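Long-range contacts in stringent starvation protein A homolog (Haemophilus influenzae, PDB 3LYK), which probably forms an equimolar complex with the RNA polymerase holoenzyme, but not with the core enzyme, and belongs to the glutathione S-transferase superfamily: residues Tyr17-Val21 and Ser68-Met72; Lys22-Glu27 and Arg189-Ser195; Lys129-Leu133 and Val169-Gly173. All coordinates share one frame; numbering follows the deposited sequence.

From the N terminus, helix 16-27 takes part in two of the three contacts. Its first half meets the start of helix 68-78 in contact 1, closing a loop of 46 residues that holds most of the thioredoxin-like sheet. Its second half closes contact 2 with helix 190-195 across 161 intervening residues, joining the N-terminal to the C-terminal domain. The segments of contacts 1 and 2 alternate, so the loops cross; their centres lie about 12 Å apart and they touch, through His19 with Ser195 and Phe192. Contact 3, nested inside the loop of contact 2, ties helix 118-134 to the 169-173 loop within the C-terminal domain, its centre about 25 Å from that of contact 2.

Contact 1 (Tyr17-Val21 and Ser68-Met72); sequences YCHQV and SRIIM
Ser68, the first residue of helix 68-78, meets three side chains of 17-21. Its OG donates to OE1 of Gln20 at 2.8 Å; the C=O...donor angle of 169° puts the hydroxyl almost straight beyond the amide oxygen. With the other end of the amide, NE2, bonded to the hydroxyl of Tyr107, both polar ends of the buried Gln20 side chain have partners. The same OG lies 3.7 Å from CD1 of Tyr17, whose own hydroxyl turns to Glu103, while the CB of Ser68 rests 3.6 Å from CG2 of Val21. One turn on, Ile71 presents CG2 to CG1 of Val21 at 3.6 Å, the two branched side chains crossing at about a right angle. Met72, a selenomethionine, comes last: bent at chi3 (-83°), it sets SE 3.8 Å from CB of Gln20 and turns CE toward the amide, 3.3 Å from OE1. Tyr156 of helix 152-165 also touches Gln20 and Met72. The segment axes run 4° from parallel at 9.6 Å, as expected of the two helices that lie side by side on one face of the sheet in the thioredoxin-like domain of glutathione S-transferases.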
ATOM      1  N   TYR B  17      -6.192 -12.151  -3.282  1.00 19.61           N
ATOM      2  CA  TYR B  17      -6.530 -10.721  -3.287  1.00 19.81           C
ATOM      3  C   TYR B  17      -7.991 -10.515  -3.644  1.00 18.93           C
ATOM      4  O   TYR B  17      -8.640  -9.645  -3.061  1.00 18.65           O
ATOM      5  CB  TYR B  17      -5.611  -9.905  -4.238  1.00 19.81           C
ATOM      6  CG  TYR B  17      -4.147 -10.115  -3.869  1.00 22.02           C
ATOM      7  CD1 TYR B  17      -3.638  -9.567  -2.679  1.00 23.23           C
ATOM      8  CD2 TYR B  17      -3.291 -10.892  -4.677  1.00 19.01           C
ATOM      9  CE1 TYR B  17      -2.319  -9.779  -2.297  1.00 25.69           C
ATOM     10  CE2 TYR B  17      -1.946 -11.102  -4.309  1.00 24.36           C
ATOM     11  CZ  TYR B  17      -1.479 -10.530  -3.107  1.00 26.11           C
ATOM     12  OH  TYR B  17      -0.187 -10.722  -2.671  1.00 28.33           O
ATOM     13  N   CYS B  18      -8.521 -11.324  -4.570  1.00 18.49           N
ATOM     14  CA  CYS B  18      -9.945 -11.232  -4.914  1.00 19.28           C
ATOM     15  C   CYS B  18     -10.742 -11.710  -3.701  1.00 18.70           C
ATOM     16  O   CYS B  18     -11.759 -11.115  -3.331  1.00 18.50           O
ATOM     17  CB  CYS B  18     -10.270 -12.075  -6.165  1.00 19.58           C
ATOM     18  SG  CYS B  18      -9.469 -11.291  -7.634  1.00 26.74           S
ATOM     19  N   HIS B  19     -10.237 -12.738  -3.048  1.00 16.81           N
ATOM     20  CA  HIS B  19     -10.930 -13.245  -1.865  1.00 18.04           C
ATOM     21  C   HIS B  19     -11.026 -12.173  -0.734  1.00 17.72           C
ATOM     22  O   HIS B  19     -12.094 -11.959  -0.154  1.00 16.16           O
ATOM     23  CB  HIS B  19     -10.294 -14.556  -1.393  1.00 16.38           C
ATOM     24  CG  HIS B  19     -11.119 -15.275  -0.373  1.00 20.90           C
ATOM     25  ND1 HIS B  19     -10.691 -16.418   0.265  1.00 21.03           N
ATOM     26  CD2 HIS B  19     -12.354 -14.997   0.130  1.00 18.68           C
ATOM     27  CE1 HIS B  19     -11.615 -16.806   1.130  1.00 20.38           C
ATOM     28  NE2 HIS B  19     -12.631 -15.954   1.069  1.00 20.12           N
ATOM     29  N   GLN B  20      -9.914 -11.477  -0.452  1.00 17.01           N
ATOM     30  CA  GLN B  20      -9.937 -10.384   0.522  1.00 17.54           C
ATOM     31  C   GLN B  20     -11.081  -9.381   0.234  1.00 16.57           C
ATOM     32  O   GLN B  20     -11.828  -8.989   1.143  1.00 16.04           O
ATOM     33  CB  GLN B  20      -8.616  -9.578   0.489  1.00 17.81           C
ATOM     34  CG  GLN B  20      -7.349 -10.352   0.813  1.00 19.30           C
ATOM     35  CD  GLN B  20      -6.109  -9.461   0.624  1.00 19.93           C
ATOM     36  OE1 GLN B  20      -6.126  -8.506  -0.153  1.00 22.07           O
ATOM     37  NE2 GLN B  20      -5.047  -9.798   1.292  1.00 23.17           N
ATOM     38  N   VAL B  21     -11.157  -8.938  -1.020  1.00 15.89           N
ATOM     39  CA  VAL B  21     -12.119  -7.942  -1.420  1.00 15.98           C
ATOM     40  C   VAL B  21     -13.573  -8.468  -1.292  1.00 16.22           C
ATOM     41  O   VAL B  21     -14.474  -7.753  -0.772  1.00 14.67           O
ATOM     42  CB  VAL B  21     -11.834  -7.417  -2.870  1.00 16.01           C
ATOM     43  CG1 VAL B  21     -12.961  -6.471  -3.351  1.00 15.44           C
ATOM     44  CG2 VAL B  21     -10.497  -6.618  -2.892  1.00 16.06           C
ATOM     45  N   SER B  68      -6.034  -4.451  -4.091  1.00 21.06           N
ATOM     46  CA  SER B  68      -7.041  -4.849  -3.125  1.00 21.19           C
ATOM     47  C   SER B  68      -6.979  -3.969  -1.876  1.00 19.86           C
ATOM     48  O   SER B  68      -8.010  -3.662  -1.303  1.00 17.86           O
ATOM     49  CB  SER B  68      -6.940  -6.331  -2.791  1.00 20.65           C
ATOM     50  OG  SER B  68      -5.749  -6.578  -2.101  1.00 24.76           O
ATOM     51  N   ARG B  69      -5.780  -3.533  -1.470  1.00 18.90           N
ATOM     52  CA  ARG B  69      -5.688  -2.634  -0.285  1.00 18.64           C
ATOM     53  C   ARG B  69      -6.428  -1.303  -0.554  1.00 17.49           C
ATOM     54  O   ARG B  69      -7.179  -0.824   0.269  1.00 18.54           O
ATOM     55  CB  ARG B  69      -4.211  -2.419   0.134  1.00 18.89           C
ATOM     56  CG  ARG B  69      -3.959  -1.207   1.013  1.00 24.53           C
ATOM     57  CD  ARG B  69      -2.415  -0.896   1.118  1.00 26.77           C
ATOM     58  NE  ARG B  69      -1.795  -0.595  -0.184  1.00 29.36           N
ATOM     59  CZ  ARG B  69      -1.763   0.609  -0.769  1.00 28.40           C
ATOM     60  NH1 ARG B  69      -2.339   1.650  -0.199  1.00 30.57           N
ATOM     61  NH2 ARG B  69      -1.161   0.776  -1.937  1.00 28.02           N
ATOM     62  N   ILE B  70      -6.252  -0.739  -1.723  1.00 16.99           N
ATOM     63  CA  ILE B  70      -6.930   0.498  -2.063  1.00 17.57           C
ATOM     64  C   ILE B  70      -8.435   0.285  -2.137  1.00 17.76           C
ATOM     65  O   ILE B  70      -9.231   1.119  -1.676  1.00 16.46           O
ATOM     66  CB  ILE B  70      -6.423   1.058  -3.396  1.00 17.52           C
ATOM     67  CG1 ILE B  70      -4.957   1.496  -3.225  1.00 18.21           C
ATOM     68  CG2 ILE B  70      -7.282   2.259  -3.861  1.00 17.42           C
ATOM     69  CD1 ILE B  70      -4.395   2.165  -4.445  1.00 18.38           C
ATOM     70  N   ILE B  71      -8.836  -0.821  -2.762  1.00 17.89           N
ATOM     71  CA  ILE B  71     -10.266  -1.175  -2.791  1.00 16.37           C
ATOM     72  C   ILE B  71     -10.889  -1.329  -1.401  1.00 15.11           C
ATOM     73  O   ILE B  71     -11.967  -0.785  -1.120  1.00 16.20           O
ATOM     74  CB  ILE B  71     -10.493  -2.445  -3.664  1.00 16.80           C
ATOM     75  CG1 ILE B  71     -10.328  -2.051  -5.139  1.00 16.59           C
ATOM     76  CG2 ILE B  71     -11.914  -3.079  -3.393  1.00 14.62           C
ATOM     77  CD1 ILE B  71     -10.171  -3.279  -6.072  1.00 18.97           C
HETATM   78  N   MSE B  72     -10.223  -2.065  -0.538  1.00 15.39           N
HETATM   79  CA  MSE B  72     -10.756  -2.330   0.795  1.00 17.51           C
HETATM   80  C   MSE B  72     -10.885  -1.095   1.641  1.00 17.78           C
HETATM   81  O   MSE B  72     -11.887  -0.923   2.364  1.00 17.60           O
HETATM   82  CB  MSE B  72      -9.915  -3.397   1.529  1.00 16.29           C
HETATM   83  CG  MSE B  72     -10.092  -4.808   0.864  1.00 20.75           C
HETATM   84 SE   MSE B  72      -9.099  -6.119   1.948  1.00 31.52          SE
HETATM   85  CE  MSE B  72      -7.433  -5.744   1.133  1.00 23.55           C
TER

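Contact 2 (Lys22-Glu27 and Arg189-Ser195)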
ATOM      1  N   LYS B  22     -13.794  -9.723  -1.689  1.00 16.14           N
ATOM      2  CA  LYS B  22     -15.177 -10.299  -1.528  1.00 17.32           C
ATOM      3  C   LYS B  22     -15.591 -10.379  -0.094  1.00 15.53           C
ATOM      4  O   LYS B  22     -16.729 -10.204   0.201  1.00 16.43           O
ATOM      5  CB  LYS B  22     -15.326 -11.688  -2.165  1.00 17.30           C
ATOM      6  CG  LYS B  22     -15.115 -11.696  -3.670  1.00 21.12           C
ATOM      7  CD  LYS B  22     -15.082 -13.180  -4.106  1.00 26.55           C
ATOM      8  CE  LYS B  22     -15.175 -13.312  -5.587  1.00 30.79           C
ATOM      9  NZ  LYS B  22     -14.907 -14.743  -5.922  1.00 33.42           N
ATOM     10  N   ILE B  23     -14.679 -10.643   0.821  1.00 16.08           N
ATOM     11  CA  ILE B  23     -15.079 -10.660   2.229  1.00 16.16           C
ATOM     12  C   ILE B  23     -15.522  -9.253   2.646  1.00 15.94           C
ATOM     13  O   ILE B  23     -16.554  -9.067   3.310  1.00 15.90           O
ATOM     14  CB  ILE B  23     -13.927 -11.116   3.093  1.00 15.88           C
ATOM     15  CG1 ILE B  23     -13.615 -12.575   2.784  1.00 15.90           C
ATOM     16  CG2 ILE B  23     -14.266 -10.907   4.590  1.00 17.01           C
ATOM     17  CD1 ILE B  23     -12.309 -13.054   3.471  1.00 14.08           C
ATOM     18  N   VAL B  24     -14.764  -8.245   2.221  1.00 15.48           N
ATOM     19  CA  VAL B  24     -15.143  -6.849   2.601  1.00 15.39           C
ATOM     20  C   VAL B  24     -16.464  -6.428   1.985  1.00 15.57           C
ATOM     21  O   VAL B  24     -17.309  -5.839   2.673  1.00 16.74           O
ATOM     22  CB  VAL B  24     -13.993  -5.841   2.290  1.00 15.42           C
ATOM     23  CG1 VAL B  24     -14.438  -4.415   2.551  1.00 12.60           C
ATOM     24  CG2 VAL B  24     -12.737  -6.253   3.170  1.00 12.43           C
ATOM     25  N   LEU B  25     -16.673  -6.754   0.711  1.00 16.67           N
ATOM     26  CA  LEU B  25     -17.977  -6.465   0.070  1.00 17.76           C
ATOM     27  C   LEU B  25     -19.161  -7.095   0.829  1.00 18.88           C
ATOM     28  O   LEU B  25     -20.182  -6.431   0.995  1.00 19.61           O
ATOM     29  CB  LEU B  25     -18.004  -6.896  -1.400  1.00 17.32           C
ATOM     30  CG  LEU B  25     -17.155  -6.043  -2.362  1.00 18.68           C
ATOM     31  CD1 LEU B  25     -16.784  -6.797  -3.659  1.00 16.94           C
ATOM     32  CD2 LEU B  25     -17.869  -4.734  -2.704  1.00 19.12           C
ATOM     33  N   ALA B  26     -18.981  -8.327   1.334  1.00 18.22           N
ATOM     34  CA  ALA B  26     -20.032  -9.039   2.027  1.00 19.50           C
ATOM     35  C   ALA B  26     -20.215  -8.487   3.439  1.00 20.06           C
ATOM     36  O   ALA B  26     -21.344  -8.351   3.879  1.00 18.67           O
ATOM     37  CB  ALA B  26     -19.744 -10.552   2.052  1.00 18.11           C
ATOM     38  N   GLU B  27     -19.119  -8.135   4.128  1.00 19.07           N
ATOM     39  CA  GLU B  27     -19.245  -7.489   5.421  1.00 19.83           C
ATOM     40  C   GLU B  27     -20.097  -6.235   5.327  1.00 18.81           C
ATOM     41  O   GLU B  27     -20.912  -5.986   6.199  1.00 18.94           O
ATOM     42  CB  GLU B  27     -17.890  -7.075   5.991  1.00 20.17           C
ATOM     43  CG  GLU B  27     -17.121  -8.148   6.713  1.00 26.34           C
ATOM     44  CD  GLU B  27     -17.790  -8.568   8.054  1.00 31.77           C
ATOM     45  OE1 GLU B  27     -18.253  -7.675   8.817  1.00 34.60           O
ATOM     46  OE2 GLU B  27     -17.809  -9.786   8.347  1.00 31.25           O
ATOM     47  N   ARG B 189     -18.341 -16.832   9.753  1.00 23.61           N
ATOM     48  CA  ARG B 189     -18.971 -15.502   9.720  1.00 24.10           C
ATOM     49  C   ARG B 189     -19.798 -15.410   8.462  1.00 23.19           C
ATOM     50  O   ARG B 189     -19.383 -15.956   7.433  1.00 22.30           O
ATOM     51  CB  ARG B 189     -17.898 -14.391   9.649  1.00 24.53           C
ATOM     52  CG  ARG B 189     -17.290 -14.041  10.949  1.00 28.50           C
ATOM     53  CD  ARG B 189     -16.299 -12.866  10.745  1.00 27.66           C
ATOM     54  NE  ARG B 189     -16.955 -11.563  10.645  1.00 26.72           N
ATOM     55  CZ  ARG B 189     -17.348 -10.815  11.685  1.00 26.62           C
ATOM     56  NH1 ARG B 189     -17.202 -11.232  12.924  1.00 26.18           N
ATOM     57  NH2 ARG B 189     -17.911  -9.633  11.484  1.00 26.68           N
ATOM     58  N   ASP B 190     -20.934 -14.696   8.503  1.00 22.59           N
ATOM     59  CA  ASP B 190     -21.777 -14.532   7.293  1.00 24.47           C
ATOM     60  C   ASP B 190     -20.990 -14.061   6.073  1.00 23.64           C
ATOM     61  O   ASP B 190     -21.236 -14.527   4.939  1.00 23.10           O
ATOM     62  CB  ASP B 190     -22.926 -13.522   7.506  1.00 26.21           C
ATOM     63  CG  ASP B 190     -24.075 -14.104   8.362  1.00 34.95           C
ATOM     64  OD1 ASP B 190     -24.092 -15.353   8.593  1.00 42.52           O
ATOM     65  OD2 ASP B 190     -24.964 -13.315   8.802  1.00 41.39           O
ATOM     66  N   SER B 191     -20.050 -13.139   6.295  1.00 21.39           N
ATOM     67  CA  SER B 191     -19.325 -12.555   5.135  1.00 21.31           C
ATOM     68  C   SER B 191     -18.388 -13.575   4.511  1.00 19.52           C
ATOM     69  O   SER B 191     -18.247 -13.647   3.298  1.00 19.23           O
ATOM     70  CB  SER B 191     -18.556 -11.272   5.537  1.00 19.95           C
ATOM     71  OG  SER B 191     -17.638 -11.531   6.611  1.00 22.49           O
ATOM     72  N   PHE B 192     -17.713 -14.335   5.346  1.00 19.41           N
ATOM     73  CA  PHE B 192     -16.798 -15.332   4.843  1.00 21.02           C
ATOM     74  C   PHE B 192     -17.578 -16.392   4.064  1.00 22.35           C
ATOM     75  O   PHE B 192     -17.183 -16.753   2.943  1.00 23.61           O
ATOM     76  CB  PHE B 192     -15.969 -15.987   5.948  1.00 20.60           C
ATOM     77  CG  PHE B 192     -14.851 -16.813   5.404  1.00 20.33           C
ATOM     78  CD1 PHE B 192     -13.592 -16.252   5.206  1.00 18.31           C
ATOM     79  CD2 PHE B 192     -15.080 -18.121   4.998  1.00 16.77           C
ATOM     80  CE1 PHE B 192     -12.552 -17.010   4.625  1.00 22.35           C
ATOM     81  CE2 PHE B 192     -14.069 -18.900   4.433  1.00 17.75           C
ATOM     82  CZ  PHE B 192     -12.786 -18.356   4.236  1.00 20.67           C
ATOM     83  N   LEU B 193     -18.692 -16.855   4.643  1.00 23.48           N
ATOM     84  CA  LEU B 193     -19.610 -17.787   3.951  1.00 24.82           C
ATOM     85  C   LEU B 193     -20.005 -17.292   2.567  1.00 25.70           C
ATOM     86  O   LEU B 193     -19.847 -18.024   1.593  1.00 25.84           O
ATOM     87  CB  LEU B 193     -20.866 -18.049   4.785  1.00 23.85           C
ATOM     88  CG  LEU B 193     -20.563 -18.720   6.122  1.00 25.63           C
ATOM     89  CD1 LEU B 193     -21.814 -18.665   7.010  1.00 24.70           C
ATOM     90  CD2 LEU B 193     -20.125 -20.174   5.865  1.00 27.45           C
ATOM     91  N   GLN B 194     -20.464 -16.041   2.457  1.00 25.11           N
ATOM     92  CA  GLN B 194     -20.729 -15.469   1.144  1.00 26.41           C
ATOM     93  C   GLN B 194     -19.522 -15.401   0.243  1.00 26.60           C
ATOM     94  O   GLN B 194     -19.660 -15.553  -0.964  1.00 26.93           O
ATOM     95  CB  GLN B 194     -21.279 -14.058   1.257  1.00 27.02           C
ATOM     96  CG  GLN B 194     -22.740 -14.006   1.679  1.00 31.35           C
ATOM     97  CD  GLN B 194     -23.144 -12.598   1.997  1.00 37.80           C
ATOM     98  OE1 GLN B 194     -23.501 -12.294   3.131  1.00 43.75           O
ATOM     99  NE2 GLN B 194     -23.040 -11.709   1.007  1.00 36.58           N
ATOM    100  N   SER B 195     -18.335 -15.155   0.801  1.00 26.18           N
ATOM    101  CA  SER B 195     -17.156 -14.984  -0.060  1.00 25.89           C
ATOM    102  C   SER B 195     -16.704 -16.264  -0.746  1.00 28.31           C
ATOM    103  O   SER B 195     -16.070 -16.188  -1.805  1.00 29.13           O
ATOM    104  CB  SER B 195     -15.978 -14.383   0.721  1.00 23.71           C
ATOM    105  OG  SER B 195     -15.408 -15.328   1.624  1.00 18.31           O
TER
HETATM  106  O   HOH W   1     -20.010 -11.404   8.692  1.00 23.99           O
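Glu27 folds back at chi2 and Arg189 bends at chi3, which brings carboxylate and guanidinium together with their planes 32° apart. The grip is side-on: NE of Arg189 reaches OE2 of Glu27 at 3.0 Å and NH2 reaches the same oxygen at 3.1 Å, from one face of the carboxylate and on its syn side. OE2 lies only 2° out of the guanidinium plane, whereas NE stands well out of the carboxylate plane. OG of Ser191 also donates to OE2, but their 2.5 Å separation is shorter than usual and its exact length doubtful. A water bridges OE2 to the backbone N of Ser191. The two arginine N-H groups and this water would be expected to stabilise the ionised carboxylate. Farther along, CB of Ala26 packs 3.6 Å from NE2 of Gln194. CG1 of Ile23 touches Ser195 OG at 3.5 Å, and CD1 of Ile23 meets CD1 of Phe192 at 3.9 Å. Ser195 OG bonds back to the carbonyl O of Phe192 and outward to His19. The segments cross at 128°, with axes 8.0 Å apart. Helix 16-27 lies between helix 190-195 and strands 3-11 and 30-36, which Lys22 and Leu25 touch, while Ile23 and Val24 rest on helix 152-165.

Contact 3 (Lys129-Leu133 and Val169-Gly173)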
ATOM      1  N   LYS B 129       3.307 -23.486   8.361  1.00 45.17           N
ATOM      2  CA  LYS B 129       2.845 -24.219   9.533  1.00 46.64           C
ATOM      3  C   LYS B 129       3.615 -23.848  10.813  1.00 47.11           C
ATOM      4  O   LYS B 129       3.001 -23.504  11.834  1.00 46.29           O
ATOM      5  CB  LYS B 129       2.912 -25.727   9.261  1.00 46.93           C
ATOM      6  CG  LYS B 129       2.142 -26.572  10.247  1.00 47.57           C
ATOM      7  CD  LYS B 129       2.013 -27.991   9.765  1.00 47.26           C
ATOM      8  CE  LYS B 129       1.014 -28.704  10.627  1.00 49.81           C
ATOM      9  NZ  LYS B 129       0.743 -30.044  10.057  1.00 51.77           N
ATOM     10  N   GLU B 130       4.947 -23.892  10.758  1.00 48.45           N
ATOM     11  CA  GLU B 130       5.750 -23.514  11.928  1.00 50.41           C
ATOM     12  C   GLU B 130       5.451 -22.067  12.355  1.00 50.58           C
ATOM     13  O   GLU B 130       5.154 -21.803  13.529  1.00 50.55           O
ATOM     14  CB  GLU B 130       7.241 -23.658  11.654  1.00 51.22           C
ATOM     15  CG  GLU B 130       7.772 -25.085  11.613  1.00 56.21           C
ATOM     16  CD  GLU B 130       9.269 -25.143  11.255  1.00 62.23           C
ATOM     17  OE1 GLU B 130      10.068 -25.624  12.099  1.00 63.29           O
ATOM     18  OE2 GLU B 130       9.646 -24.695  10.134  1.00 64.23           O
ATOM     19  N   GLU B 131       5.507 -21.145  11.391  1.00 50.45           N
ATOM     20  CA  GLU B 131       5.262 -19.726  11.667  1.00 50.57           C
ATOM     21  C   GLU B 131       3.902 -19.421  12.283  1.00 49.80           C
ATOM     22  O   GLU B 131       3.811 -18.668  13.253  1.00 49.81           O
ATOM     23  CB  GLU B 131       5.488 -18.893  10.416  1.00 50.77           C
ATOM     24  CG  GLU B 131       6.881 -18.290  10.383  1.00 54.48           C
ATOM     25  CD  GLU B 131       7.434 -18.131   8.982  1.00 58.74           C
ATOM     26  OE1 GLU B 131       6.670 -18.269   7.985  1.00 60.31           O
ATOM     27  OE2 GLU B 131       8.650 -17.865   8.880  1.00 61.00           O
ATOM     28  N   LEU B 132       2.844 -20.007  11.728  1.00 48.83           N
ATOM     29  CA  LEU B 132       1.522 -19.815  12.297  1.00 48.26           C
ATOM     30  C   LEU B 132       1.396 -20.403  13.716  1.00 48.24           C
ATOM     31  O   LEU B 132       0.839 -19.763  14.616  1.00 47.38           O
ATOM     32  CB  LEU B 132       0.440 -20.331  11.344  1.00 48.08           C
ATOM     33  CG  LEU B 132       0.196 -19.347  10.182  1.00 47.89           C
ATOM     34  CD1 LEU B 132      -0.294 -20.053   8.961  1.00 47.20           C
ATOM     35  CD2 LEU B 132      -0.761 -18.223  10.588  1.00 46.62           C
ATOM     36  N   LEU B 133       1.943 -21.596  13.925  1.00 48.63           N
ATOM     37  CA  LEU B 133       2.010 -22.149  15.280  1.00 49.86           C
ATOM     38  C   LEU B 133       2.778 -21.205  16.225  1.00 49.91           C
ATOM     39  O   LEU B 133       2.315 -20.913  17.327  1.00 49.88           O
ATOM     40  CB  LEU B 133       2.565 -23.593  15.289  1.00 49.92           C
ATOM     41  CG  LEU B 133       1.548 -24.672  14.850  1.00 50.73           C
ATOM     42  CD1 LEU B 133       2.188 -26.068  14.836  1.00 53.19           C
ATOM     43  CD2 LEU B 133       0.249 -24.688  15.704  1.00 50.37           C
ATOM     44  N   VAL B 169      -2.888 -28.793   5.091  1.00 38.89           N
ATOM     45  CA  VAL B 169      -2.394 -28.416   6.418  1.00 39.36           C
ATOM     46  C   VAL B 169      -3.422 -28.736   7.508  1.00 40.61           C
ATOM     47  O   VAL B 169      -4.597 -28.418   7.376  1.00 40.70           O
ATOM     48  CB  VAL B 169      -2.032 -26.904   6.445  1.00 38.86           C
ATOM     49  CG1 VAL B 169      -1.574 -26.452   7.847  1.00 38.90           C
ATOM     50  CG2 VAL B 169      -0.962 -26.657   5.453  1.00 37.51           C
ATOM     51  N   GLU B 170      -2.964 -29.365   8.582  1.00 42.49           N
ATOM     52  CA  GLU B 170      -3.800 -29.704   9.745  1.00 44.54           C
ATOM     53  C   GLU B 170      -2.986 -29.326  10.973  1.00 44.71           C
ATOM     54  O   GLU B 170      -1.855 -29.749  11.105  1.00 45.63           O
ATOM     55  CB  GLU B 170      -4.141 -31.212   9.746  1.00 44.98           C
ATOM     56  CG  GLU B 170      -5.074 -31.649   8.565  1.00 48.40           C
ATOM     57  CD  GLU B 170      -5.444 -33.163   8.547  1.00 53.08           C
ATOM     58  OE1 GLU B 170      -4.984 -33.923   9.429  1.00 54.52           O
ATOM     59  OE2 GLU B 170      -6.200 -33.596   7.639  1.00 54.70           O
ATOM     60  N   PHE B 171      -3.537 -28.506  11.860  1.00 45.76           N
ATOM     61  CA  PHE B 171      -2.747 -27.984  12.977  1.00 46.20           C
ATOM     62  C   PHE B 171      -2.851 -28.908  14.193  1.00 47.37           C
ATOM     63  O   PHE B 171      -3.943 -29.181  14.687  1.00 47.01           O
ATOM     64  CB  PHE B 171      -3.134 -26.530  13.325  1.00 45.49           C
ATOM     65  CG  PHE B 171      -2.776 -25.515  12.250  1.00 44.31           C
ATOM     66  CD1 PHE B 171      -1.516 -24.909  12.225  1.00 44.72           C
ATOM     67  CD2 PHE B 171      -3.694 -25.173  11.260  1.00 43.34           C
ATOM     68  CE1 PHE B 171      -1.178 -23.967  11.224  1.00 43.92           C
ATOM     69  CE2 PHE B 171      -3.374 -24.240  10.253  1.00 44.21           C
ATOM     70  CZ  PHE B 171      -2.115 -23.630  10.238  1.00 43.79           C
ATOM     71  N   THR B 172      -1.705 -29.407  14.646  1.00 49.08           N
ATOM     72  CA  THR B 172      -1.626 -30.233  15.860  1.00 51.05           C
ATOM     73  C   THR B 172      -0.428 -29.775  16.701  1.00 52.05           C
ATOM     74  O   THR B 172       0.506 -29.126  16.184  1.00 52.94           O
ATOM     75  CB  THR B 172      -1.512 -31.767  15.536  1.00 51.18           C
ATOM     76  OG1 THR B 172      -0.339 -32.006  14.748  1.00 51.45           O
ATOM     77  CG2 THR B 172      -2.755 -32.291  14.775  1.00 50.73           C
ATOM     78  N   GLY B 173      -0.459 -30.090  17.993  1.00 53.00           N
ATOM     79  CA  GLY B 173       0.621 -29.679  18.897  1.00 53.57           C
ATOM     80  C   GLY B 173       0.420 -28.284  19.469  1.00 53.92           C
ATOM     81  O   GLY B 173      -0.706 -27.761  19.473  1.00 54.06           O
TER
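Lys129 and Leu133, one turn apart on helix 118-134, take hold of the 169-173 loop at two levels. NZ of Lys129 donates to the carbonyl O of Glu170 at 2.8 Å, tilted 25° from the carbonyl plane. The lysine gets there fully stretched: CG lies opposite the backbone N (chi1 -165°) and every later torsion is extended. On the way its CD passes 4.3 Å from CG1 of Val169. Phe171 fills the middle, its CE1 4.0 Å from CB of Leu132 and its CD1 3.9 Å from CD2 of Leu133; the Leu133 and Phe171 side chains slide past each other in opposite directions. The carbonyl O of Lys129 sits at the ring edge, near its plane. CD1 of Leu133 reaches past the ring to the carbonyl O of Thr172 at 3.7 Å. In the next shell, CG1 of Val169 lies over one face of the ring, 3.7 Å above its plane and offset toward the rim, and Ser176 and Ile179 of helix 176-187 pack against Phe171. Leu160, Leu161 and Leu164 of helix 152-165, with Trp106 of helix 89-115, touch Leu132. The contact thereby seats the connection between helices 152-165 and 176-187 on helix 118-134, within the all-helical C-terminal domain characteristic of the glutathione S-transferase fold.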